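Long-range contacts in sulfoquinovosidase (PDB 5AEE), which hydrolyses the alpha-glycosidic bond of sulfoquinovosyl diacylglycerides and of simpler sulfoquinovosides, releasing sulfoquinovose: residues A[147-152]-A[425-430]; A[256-261]-A[533-538]; A[361-366]-A[409-414]. The protein carries 1 engineered substitution. One frame throughout, in Å; residues are numbered along the deposited sequence.

Interaction 1. Residues A[147-152]-A[425-430]. With NSQ (4-nitrophenyl alpha-D-6-sulfoquinovoside), chain E.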
# COMPACT_ATOMS: atom_id res chain seq x y z
N PRO A 147 0.07 -11.86 10.00
CA PRO A 147 -1.00 -11.14 10.67
C PRO A 147 -1.43 -9.97 9.77
O PRO A 147 -0.57 -9.39 9.14
CB PRO A 147 -0.31 -10.59 11.93
CG PRO A 147 0.82 -11.51 12.21
CD PRO A 147 1.28 -11.97 10.85
N LEU A 148 -2.71 -9.73 9.66
CA LEU A 148 -3.27 -8.71 8.76
C LEU A 148 -4.10 -7.74 9.61
O LEU A 148 -5.29 -7.96 9.90
CB LEU A 148 -4.15 -9.36 7.71
CG LEU A 148 -3.45 -10.39 6.79
CD1 LEU A 148 -4.44 -11.05 5.84
CD2 LEU A 148 -2.29 -9.81 6.03
N TRP A 149 -3.41 -6.68 10.03
CA TRP A 149 -4.00 -5.68 10.91
C TRP A 149 -3.39 -4.39 10.53
O TRP A 149 -2.19 -4.23 10.71
CB TRP A 149 -3.74 -6.00 12.38
CG TRP A 149 -4.49 -5.08 13.35
CD1 TRP A 149 -3.95 -4.02 14.01
CD2 TRP A 149 -5.87 -5.13 13.74
NE1 TRP A 149 -4.89 -3.42 14.77
CE2 TRP A 149 -6.07 -4.09 14.65
CE3 TRP A 149 -6.95 -5.97 13.43
CZ2 TRP A 149 -7.30 -3.86 15.30
CZ3 TRP A 149 -8.17 -5.74 14.04
CH2 TRP A 149 -8.36 -4.67 14.97
N THR A 150 -4.18 -3.44 9.98
CA THR A 150 -3.54 -2.25 9.58
C THR A 150 -2.97 -1.52 10.78
O THR A 150 -3.63 -1.38 11.82
CB THR A 150 -4.43 -1.32 8.71
OG1 THR A 150 -3.64 -0.22 8.26
CG2 THR A 150 -5.60 -0.80 9.44
N SER A 151 -1.78 -0.99 10.65
CA SER A 151 -1.24 -0.21 11.72
C SER A 151 -0.14 0.67 11.17
O SER A 151 0.12 0.67 9.95
CB SER A 151 -0.58 -1.17 12.80
OG SER A 151 0.60 -1.81 12.31
N GLU A 152 0.57 1.36 12.07
CA GLU A 152 1.88 1.92 11.67
C GLU A 152 2.80 0.84 11.20
O GLU A 152 2.80 -0.30 11.63
CB GLU A 152 2.59 2.71 12.77
CG GLU A 152 1.79 3.82 13.41
CD GLU A 152 1.11 4.75 12.40
OE1 GLU A 152 1.83 5.38 11.60
OE2 GLU A 152 -0.16 4.79 12.40
N MET A 425 -14.27 -2.65 12.00
CA MET A 425 -14.20 -1.46 11.19
C MET A 425 -12.77 -0.97 11.07
O MET A 425 -12.45 -0.28 10.11
CB MET A 425 -15.06 -0.32 11.77
CG MET A 425 -16.58 -0.42 11.59
SD MET A 425 -17.06 -0.83 9.91
CE MET A 425 -16.36 0.56 8.97
N HIS A 426 -11.91 -1.34 12.01
CA HIS A 426 -10.52 -0.86 12.00
C HIS A 426 -9.80 -1.09 10.65
O HIS A 426 -9.21 -0.15 10.07
CB HIS A 426 -9.73 -1.49 13.16
CG HIS A 426 -8.27 -1.28 13.04
ND1 HIS A 426 -7.64 -0.16 13.55
CD2 HIS A 426 -7.33 -1.95 12.33
CE1 HIS A 426 -6.37 -0.18 13.21
NE2 HIS A 426 -6.16 -1.25 12.47
N ASN A 427 -9.88 -2.33 10.13
CA ASN A 427 -9.21 -2.68 8.91
C ASN A 427 -9.92 -2.09 7.71
O ASN A 427 -9.26 -1.95 6.70
CB ASN A 427 -9.08 -4.19 8.72
CG ASN A 427 -7.96 -4.78 9.54
OD1 ASN A 427 -6.95 -4.11 9.87
ND2 ASN A 427 -8.08 -6.06 9.83
N ALA A 428 -11.24 -1.81 7.81
CA ALA A 428 -12.00 -1.31 6.67
C ALA A 428 -11.88 0.18 6.48
O ALA A 428 -12.34 0.72 5.47
CB ALA A 428 -13.47 -1.68 6.77
N TRP A 429 -11.30 0.86 7.47
CA TRP A 429 -11.23 2.32 7.45
C TRP A 429 -10.54 2.96 6.25
O TRP A 429 -11.06 3.97 5.68
CB TRP A 429 -10.56 2.86 8.75
CG TRP A 429 -11.23 4.16 9.23
CD1 TRP A 429 -10.75 5.42 9.10
CD2 TRP A 429 -12.47 4.28 9.90
NE1 TRP A 429 -11.60 6.32 9.67
CE2 TRP A 429 -12.68 5.65 10.15
CE3 TRP A 429 -13.45 3.39 10.28
CZ2 TRP A 429 -13.81 6.12 10.79
CZ3 TRP A 429 -14.57 3.86 10.91
CH2 TRP A 429 -14.74 5.20 11.16
N PRO A 430 -9.36 2.39 5.85
CA PRO A 430 -8.63 3.05 4.77
C PRO A 430 -9.44 3.18 3.51
O PRO A 430 -9.44 4.27 2.91
CB PRO A 430 -7.46 2.14 4.54
CG PRO A 430 -7.17 1.62 5.89
CD PRO A 430 -8.52 1.39 6.52
O12 NSQ E . 1.54 13.42 10.93
S10 NSQ E . 2.19 14.58 10.26
O13 NSQ E . 1.46 15.86 10.24
O11 NSQ E . 3.55 14.68 10.79
C6 NSQ E . 2.34 14.23 8.58
C5 NSQ E . 3.16 13.00 8.22
O5 NSQ E . 2.27 11.88 8.53
C1 NSQ E . 2.66 10.61 8.09
C2 NSQ E . 3.03 10.62 6.59
O2 NSQ E . 3.38 9.30 6.27
C3 NSQ E . 4.11 11.65 6.35
O3 NSQ E . 4.53 11.70 5.01
C4 NSQ E . 3.64 13.03 6.76
O4 NSQ E . 4.75 13.96 6.59
O1 NSQ E . 3.79 10.29 8.91
C25 NSQ E . 3.53 9.94 10.17
C26 NSQ E . 2.74 8.81 10.43
C27 NSQ E . 2.44 8.51 11.72
C28 NSQ E . 2.98 9.27 12.75
N32 NSQ E . 2.60 8.95 14.07
O33 NSQ E . 2.75 9.83 14.97
O34 NSQ E . 1.94 7.88 14.31
C29 NSQ E . 3.75 10.39 12.46
C30 NSQ E . 4.04 10.73 11.15
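His426 NE2 gives its N-H to Thr150 O over 2.6 Å, with the acceptor lying almost exactly in the imidazole plane. The ring gets there because CG stands anti to the backbone N (chi1 168°), which throws the imidazole off the helix toward residues 147-152. ND1 faces a second carbonyl, Leu410 O, probably as a donor too; two such acceptors suit a histidine and would be met best by its doubly protonated, positively charged form, and the pair would fix the ring's rotation. The methyl CG2 of Thr150 presses close to the same NE2, 3.1 Å away, while the hydroxyl OG1 turns elsewhere and bonds Phe181 O.

One face of the imidazole carries the indole of Trp149 in an offset stack, the planes only 6° apart and the five-membered ring centred 4.2 Å from the imidazole centroid. CE2 over CD2 is the nearest pair, at 3.4 Å. Phe55 meets both rings edge-to-face. With an alanine in place of Trp149, the imidazole is likely to be left without the flat group that backs one face, and Phe55 without one of its ring contacts.

In the fold, this is where the beta domain of a family 31 glycosidase docks on the catalytic (beta/alpha)8 barrel: residues 147-152 run out of strand 145-148, and residues 425-430 belong to barrel helix 422-443.

The next helix residue reads the backbone on both sides of Trp149. Asn427 OD1 accepts the N-H of Thr150 at 2.9 Å in a nearly straight bond (169°), and ND2 makes a weak one of 3.4 Å to Leu148 O. An amide, with acceptor and donor side by side, fits this pairing well; ND2 is also bonded to Ser200 O.

Interaction 2. Residues A[256-261]-A[533-538]. With NSQ (4-nitrophenyl alpha-D-6-sulfoquinovoside), chain E.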
# COMPACT_ATOMS: atom_id res chain seq x y z
N GLY A 256 7.42 16.08 -14.30
CA GLY A 256 8.48 16.46 -13.46
C GLY A 256 8.36 15.92 -12.07
O GLY A 256 7.53 15.06 -11.77
N VAL A 257 9.19 16.46 -11.21
CA VAL A 257 9.20 16.14 -9.79
C VAL A 257 8.25 17.10 -9.06
O VAL A 257 8.13 18.29 -9.44
CB VAL A 257 10.65 16.14 -9.24
CG1 VAL A 257 11.31 17.51 -9.28
CG2 VAL A 257 10.66 15.62 -7.84
N THR A 258 7.52 16.56 -8.07
CA THR A 258 6.80 17.36 -7.10
C THR A 258 7.68 17.61 -5.89
O THR A 258 8.17 16.66 -5.18
CB THR A 258 5.49 16.70 -6.69
OG1 THR A 258 4.67 16.61 -7.84
CG2 THR A 258 4.78 17.44 -5.48
N LEU A 259 7.98 18.89 -5.70
CA LEU A 259 8.87 19.31 -4.61
C LEU A 259 8.14 19.38 -3.28
O LEU A 259 7.23 20.18 -3.13
CB LEU A 259 9.50 20.69 -4.92
CG LEU A 259 10.31 20.78 -6.18
CD1 LEU A 259 10.75 22.23 -6.42
CD2 LEU A 259 11.52 19.85 -6.13
N GLY A 260 8.52 18.51 -2.33
CA GLY A 260 8.11 18.61 -0.94
C GLY A 260 8.82 19.76 -0.22
O GLY A 260 10.05 19.78 -0.10
N ILE A 261 8.05 20.80 0.09
CA ILE A 261 8.56 22.02 0.70
C ILE A 261 7.60 22.38 1.84
O ILE A 261 6.41 22.18 1.75
CB ILE A 261 8.69 23.21 -0.30
CG1 ILE A 261 9.53 22.84 -1.52
CG2 ILE A 261 9.35 24.38 0.37
CD1 ILE A 261 9.40 23.86 -2.64
N MET A 533 5.65 8.21 -10.41
CA MET A 533 5.58 9.51 -9.77
C MET A 533 6.84 9.88 -9.02
O MET A 533 7.34 9.08 -8.23
CB MET A 533 4.36 9.62 -8.86
CG MET A 533 4.10 11.00 -8.30
SD MET A 533 2.53 10.99 -7.45
CE MET A 533 2.59 12.47 -6.48
N MET A 534 7.32 11.09 -9.29
CA MET A 534 8.46 11.64 -8.56
C MET A 534 8.02 12.70 -7.57
O MET A 534 7.49 13.79 -7.95
CB MET A 534 9.48 12.24 -9.53
CG MET A 534 10.13 11.24 -10.48
SD MET A 534 11.53 11.99 -11.30
CE MET A 534 12.81 12.10 -10.02
N ARG A 535 8.23 12.42 -6.30
CA ARG A 535 7.85 13.38 -5.25
C ARG A 535 8.83 13.33 -4.11
O ARG A 535 9.13 12.24 -3.59
CB ARG A 535 6.42 13.15 -4.79
CG ARG A 535 6.04 14.01 -3.57
CD ARG A 535 4.71 13.62 -2.98
NE ARG A 535 4.71 12.26 -2.50
CZ ARG A 535 5.32 11.80 -1.41
NH1 ARG A 535 5.97 12.62 -0.57
NH2 ARG A 535 5.24 10.47 -1.11
N THR A 536 9.29 14.49 -3.67
CA THR A 536 10.18 14.54 -2.54
C THR A 536 9.47 14.78 -1.21
O THR A 536 8.27 15.08 -1.15
CB THR A 536 11.33 15.59 -2.69
OG1 THR A 536 10.84 16.90 -2.49
CG2 THR A 536 11.99 15.47 -4.06
N HIS A 537 10.22 14.55 -0.13
CA HIS A 537 9.77 14.84 1.25
C HIS A 537 10.93 15.41 2.02
O HIS A 537 12.03 14.87 1.93
CB HIS A 537 9.34 13.53 1.96
CG HIS A 537 8.28 13.69 2.98
ND1 HIS A 537 8.28 14.70 3.89
CD2 HIS A 537 7.20 12.93 3.27
CE1 HIS A 537 7.26 14.57 4.71
NE2 HIS A 537 6.58 13.52 4.35
N GLU A 538 10.65 16.39 2.88
CA GLU A 538 11.61 16.93 3.81
C GLU A 538 11.97 15.95 4.92
O GLU A 538 13.07 16.00 5.38
CB GLU A 538 11.18 18.23 4.35
CG GLU A 538 11.14 19.30 3.26
CD GLU A 538 10.90 20.66 3.80
OE1 GLU A 538 10.55 20.78 5.03
OE2 GLU A 538 11.03 21.61 2.99
O12 NSQ E . 1.54 13.42 10.93
S10 NSQ E . 2.19 14.58 10.26
O13 NSQ E . 1.46 15.86 10.24
O11 NSQ E . 3.55 14.68 10.79
C6 NSQ E . 2.34 14.23 8.58
C5 NSQ E . 3.16 13.00 8.22
O5 NSQ E . 2.27 11.88 8.53
C1 NSQ E . 2.66 10.61 8.09
C2 NSQ E . 3.03 10.62 6.59
O2 NSQ E . 3.38 9.30 6.27
C3 NSQ E . 4.11 11.65 6.35
O3 NSQ E . 4.53 11.70 5.01
C4 NSQ E . 3.64 13.03 6.76
O4 NSQ E . 4.75 13.96 6.59
O1 NSQ E . 3.79 10.29 8.91
C25 NSQ E . 3.53 9.94 10.17
C26 NSQ E . 2.74 8.81 10.43
C27 NSQ E . 2.44 8.51 11.72
C28 NSQ E . 2.98 9.27 12.75
N32 NSQ E . 2.60 8.95 14.07
O33 NSQ E . 2.75 9.83 14.97
O34 NSQ E . 1.94 7.88 14.31
C29 NSQ E . 3.75 10.39 12.46
C30 NSQ E . 4.04 10.73 11.15
O HOH W 1 5.94 13.13 -10.81
O HOH W 2 11.49 17.58 -0.11
O HOH W 3 12.29 21.28 0.69
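Just beyond the point where Thr258 and Arg535 pair, the imidazole of His537 turns its edge to the sulfoquinovoside: ligand O3 lies in the ring plane, 2.8 Å from NE2, and NE2 also donates to ligand O4. Tyr508 and Trp286 meet this ring edge-to-face. A second flat group, the guanidinium of Arg535, makes cation-pi contacts with Trp469 and Trp286 and a salt bridge with Asp504.

Strands 257-260 and 534-536 are the first and last of the (beta/alpha)8 barrel, and their parallel pairing (11° between directions) closes the cylinder. Thr258 N donates to Met534 O at 2.8 Å, and Thr258 O receives Thr536 N at 2.9 Å from almost straight ahead of the carbonyl. On one face Thr258 CG2 lies 4.1 Å from Arg535 CG, while the threonine OG1 bonds Asn283. On the other, Val257 CG2 rests on Met534 CB, apolar groups suited to the cover of helix 552-567.

Past Thr536 the ladder changes character. The threonine OG1, placed between backbone N and carbonyl carbon (chi1 76°), accepts Gly260 N at 2.8 Å and so does the work of a carbonyl; Thr536 O itself is buried without a hydrogen-bond donor, though Gly260 CA makes a CA-H...O contact with it. Gly260 fits because a beta carbon would run into that oxygen. A water joins Gly260 O to Thr536 OG1. Glu538, whose OE1 bonds Gln262, reaches the same glycine through another water, which donates to Gly260 O and, at 2.6 Å, to Glu538 OE2.

Interaction 3. Residues A[361-366]-A[409-414]. With NSQ (4-nitrophenyl alpha-D-6-sulfoquinovoside), chain E.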
# COMPACT_ATOMS: atom_id res chain seq x y z
N GLY A 361 -19.08 9.97 25.07
CA GLY A 361 -18.31 11.13 24.67
C GLY A 361 -17.60 10.94 23.32
O GLY A 361 -17.58 9.87 22.71
N ASP A 362 -17.01 12.00 22.84
CA ASP A 362 -16.24 11.92 21.62
C ASP A 362 -14.86 11.38 21.96
O ASP A 362 -14.17 11.87 22.89
CB ASP A 362 -16.15 13.28 21.00
CG ASP A 362 -17.47 13.74 20.45
OD1 ASP A 362 -18.34 12.92 20.12
OD2 ASP A 362 -17.62 14.94 20.35
N TYR A 363 -14.41 10.40 21.18
CA TYR A 363 -13.18 9.72 21.48
C TYR A 363 -12.00 10.61 21.05
O TYR A 363 -11.88 10.93 19.89
CB TYR A 363 -13.18 8.40 20.73
CG TYR A 363 -12.17 7.40 21.21
CD1 TYR A 363 -10.80 7.67 21.11
CD2 TYR A 363 -12.57 6.20 21.72
CE1 TYR A 363 -9.87 6.77 21.55
CE2 TYR A 363 -11.65 5.28 22.16
CZ TYR A 363 -10.29 5.58 22.06
OH TYR A 363 -9.33 4.69 22.44
N LEU A 364 -11.13 11.00 21.98
CA LEU A 364 -9.94 11.77 21.60
C LEU A 364 -8.75 10.84 21.56
O LEU A 364 -8.43 10.16 22.53
CB LEU A 364 -9.70 12.97 22.51
CG LEU A 364 -10.84 13.99 22.46
CD1 LEU A 364 -10.60 15.11 23.47
CD2 LEU A 364 -11.08 14.54 21.06
N VAL A 365 -8.13 10.76 20.39
CA VAL A 365 -7.02 9.89 20.19
C VAL A 365 -5.76 10.68 20.44
O VAL A 365 -5.65 11.82 19.98
CB VAL A 365 -7.01 9.29 18.75
CG1 VAL A 365 -5.68 8.56 18.45
CG2 VAL A 365 -8.18 8.36 18.57
N GLU A 366 -4.79 10.04 21.08
CA GLU A 366 -3.46 10.66 21.27
C GLU A 366 -2.61 10.38 20.02
O GLU A 366 -2.36 9.23 19.69
CB GLU A 366 -2.76 10.14 22.55
CG GLU A 366 -1.89 11.20 23.26
CD GLU A 366 -0.56 11.46 22.59
OE1 GLU A 366 -0.11 10.59 21.83
OE2 GLU A 366 0.04 12.53 22.81
N TYR A 409 -5.43 4.08 12.08
CA TYR A 409 -5.29 4.41 13.49
C TYR A 409 -6.54 4.25 14.28
O TYR A 409 -6.55 4.70 15.43
CB TYR A 409 -4.94 5.88 13.63
CG TYR A 409 -3.72 6.33 14.42
CD1 TYR A 409 -2.49 6.44 13.78
CD2 TYR A 409 -3.82 6.81 15.74
CE1 TYR A 409 -1.36 6.96 14.44
CE2 TYR A 409 -2.71 7.34 16.42
CZ TYR A 409 -1.46 7.40 15.75
OH TYR A 409 -0.28 7.93 16.34
N LEU A 410 -7.59 3.65 13.73
CA LEU A 410 -8.80 3.53 14.50
C LEU A 410 -8.60 2.65 15.71
O LEU A 410 -8.30 1.48 15.56
CB LEU A 410 -9.93 2.96 13.66
CG LEU A 410 -11.29 3.06 14.33
CD1 LEU A 410 -11.89 4.42 14.06
CD2 LEU A 410 -12.24 2.00 13.79
N PRO A 411 -8.82 3.19 16.94
CA PRO A 411 -8.75 2.30 18.12
C PRO A 411 -9.96 1.36 18.20
O PRO A 411 -11.02 1.66 17.64
CB PRO A 411 -8.72 3.27 19.31
CG PRO A 411 -8.44 4.63 18.69
CD PRO A 411 -8.97 4.62 17.32
N THR A 412 -9.78 0.21 18.86
CA THR A 412 -10.77 -0.83 18.86
C THR A 412 -11.83 -0.61 19.95
O THR A 412 -12.78 -1.37 20.02
CB THR A 412 -10.09 -2.20 19.07
OG1 THR A 412 -9.26 -2.18 20.24
CG2 THR A 412 -9.25 -2.54 17.82
N ASP A 413 -11.69 0.42 20.77
CA ASP A 413 -12.76 0.76 21.72
C ASP A 413 -13.43 2.07 21.33
O ASP A 413 -13.96 2.78 22.18
CB ASP A 413 -12.21 0.77 23.16
CG ASP A 413 -11.00 1.71 23.33
OD1 ASP A 413 -10.50 2.29 22.33
OD2 ASP A 413 -10.53 1.85 24.47
N THR A 414 -13.40 2.41 20.04
CA THR A 414 -14.27 3.47 19.54
C THR A 414 -15.60 2.82 19.24
O THR A 414 -15.63 1.63 19.07
CB THR A 414 -13.78 4.11 18.24
OG1 THR A 414 -13.42 3.10 17.32
CG2 THR A 414 -12.57 4.97 18.46
O12 NSQ E . 1.54 13.42 10.93
S10 NSQ E . 2.19 14.58 10.26
O13 NSQ E . 1.46 15.86 10.24
O11 NSQ E . 3.55 14.68 10.79
C6 NSQ E . 2.34 14.23 8.58
C5 NSQ E . 3.16 13.00 8.22
O5 NSQ E . 2.27 11.88 8.53
C1 NSQ E . 2.66 10.61 8.09
C2 NSQ E . 3.03 10.62 6.59
O2 NSQ E . 3.38 9.30 6.27
C3 NSQ E . 4.11 11.65 6.35
O3 NSQ E . 4.53 11.70 5.01
C4 NSQ E . 3.64 13.03 6.76
O4 NSQ E . 4.75 13.96 6.59
O1 NSQ E . 3.79 10.29 8.91
C25 NSQ E . 3.53 9.94 10.17
C26 NSQ E . 2.74 8.81 10.43
C27 NSQ E . 2.44 8.51 11.72
C28 NSQ E . 2.98 9.27 12.75
N32 NSQ E . 2.60 8.95 14.07
O33 NSQ E . 2.75 9.83 14.97
O34 NSQ E . 1.94 7.88 14.31
C29 NSQ E . 3.75 10.39 12.46
C30 NSQ E . 4.04 10.73 11.15
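Tyr363 OH donates to Asp413 OD1 at 2.7 Å, the one direct hydrogen bond between residues 361-366 and 409-414. It arrives on the syn side of the carboxylate, 26° out of its plane, and the phenol ring and carboxylate are steeply inclined to each other. OD1 sits at the edge of the ring, beside CE2 as well as OH. A tyrosine suits this place because it spans the distance and still ends in a donor. A second phenol, Tyr409 OH, donates to the ligand nitro oxygen O34 at 3.0 Å.

A CH-pi contact uses the face of the Tyr363 ring: Thr414 CG2 stands 3.8 Å from the ring centroid, 22° off the normal. With OG1 between backbone N and carbonyl carbon (chi1 48°), Thr414 bonds Pro411 O at 2.8 Å, which fixes the methyl over the phenol. Residues 411-414 form a type I beta turn whose own backbone bond, Thr414 N to Pro411 O, is weak; the hydroxyl bond to the same carbonyl reinforces it.

That turn belongs to the loop from barrel strand 401-404 to helix 422-443. Strand 365-366, by contrast, lies at the border of a small antiparallel sheet, with 371-374 and 337-339, inserted after barrel strand 329-334.

Apolar contacts join the two. Val365 divides its branches: CG1 touches the edge of Tyr409 at CD2 (3.7 Å), and CG2 meets Pro411 CG at the same distance. Pro411 CG also lies 3.8 Å from Tyr363 CE1, so the compact proline ring fills the space between valine and tyrosine. Met50 of strand 39-51 packs on Val365, Tyr409 and Pro411.

In the fold
All three interactions reach the bound sulfoquinovoside, but at different ends. Interaction 2 brings His537 to the sugar hydroxyls, whereas interactions 1 and 3 bring Glu152 and Tyr409 to the nitrophenyl group, which probably marks where the glycerolipid part of the natural substrate lies. Interactions 1 and 3 have centres 14 Å apart and touch directly, with Glu152 OE2 3.2 Å from Tyr409 CD1. Interaction 2 stands apart, its nearest atoms about 12 Å from interaction 1 and 14 Å from interaction 3. The side chain of the nucleophile Asp405 lies about 10 Å from that of Thr150 in interaction 1; Asn472, an engineered residue at the inferred proton-donor position, is hydrogen-bonded to the ligand.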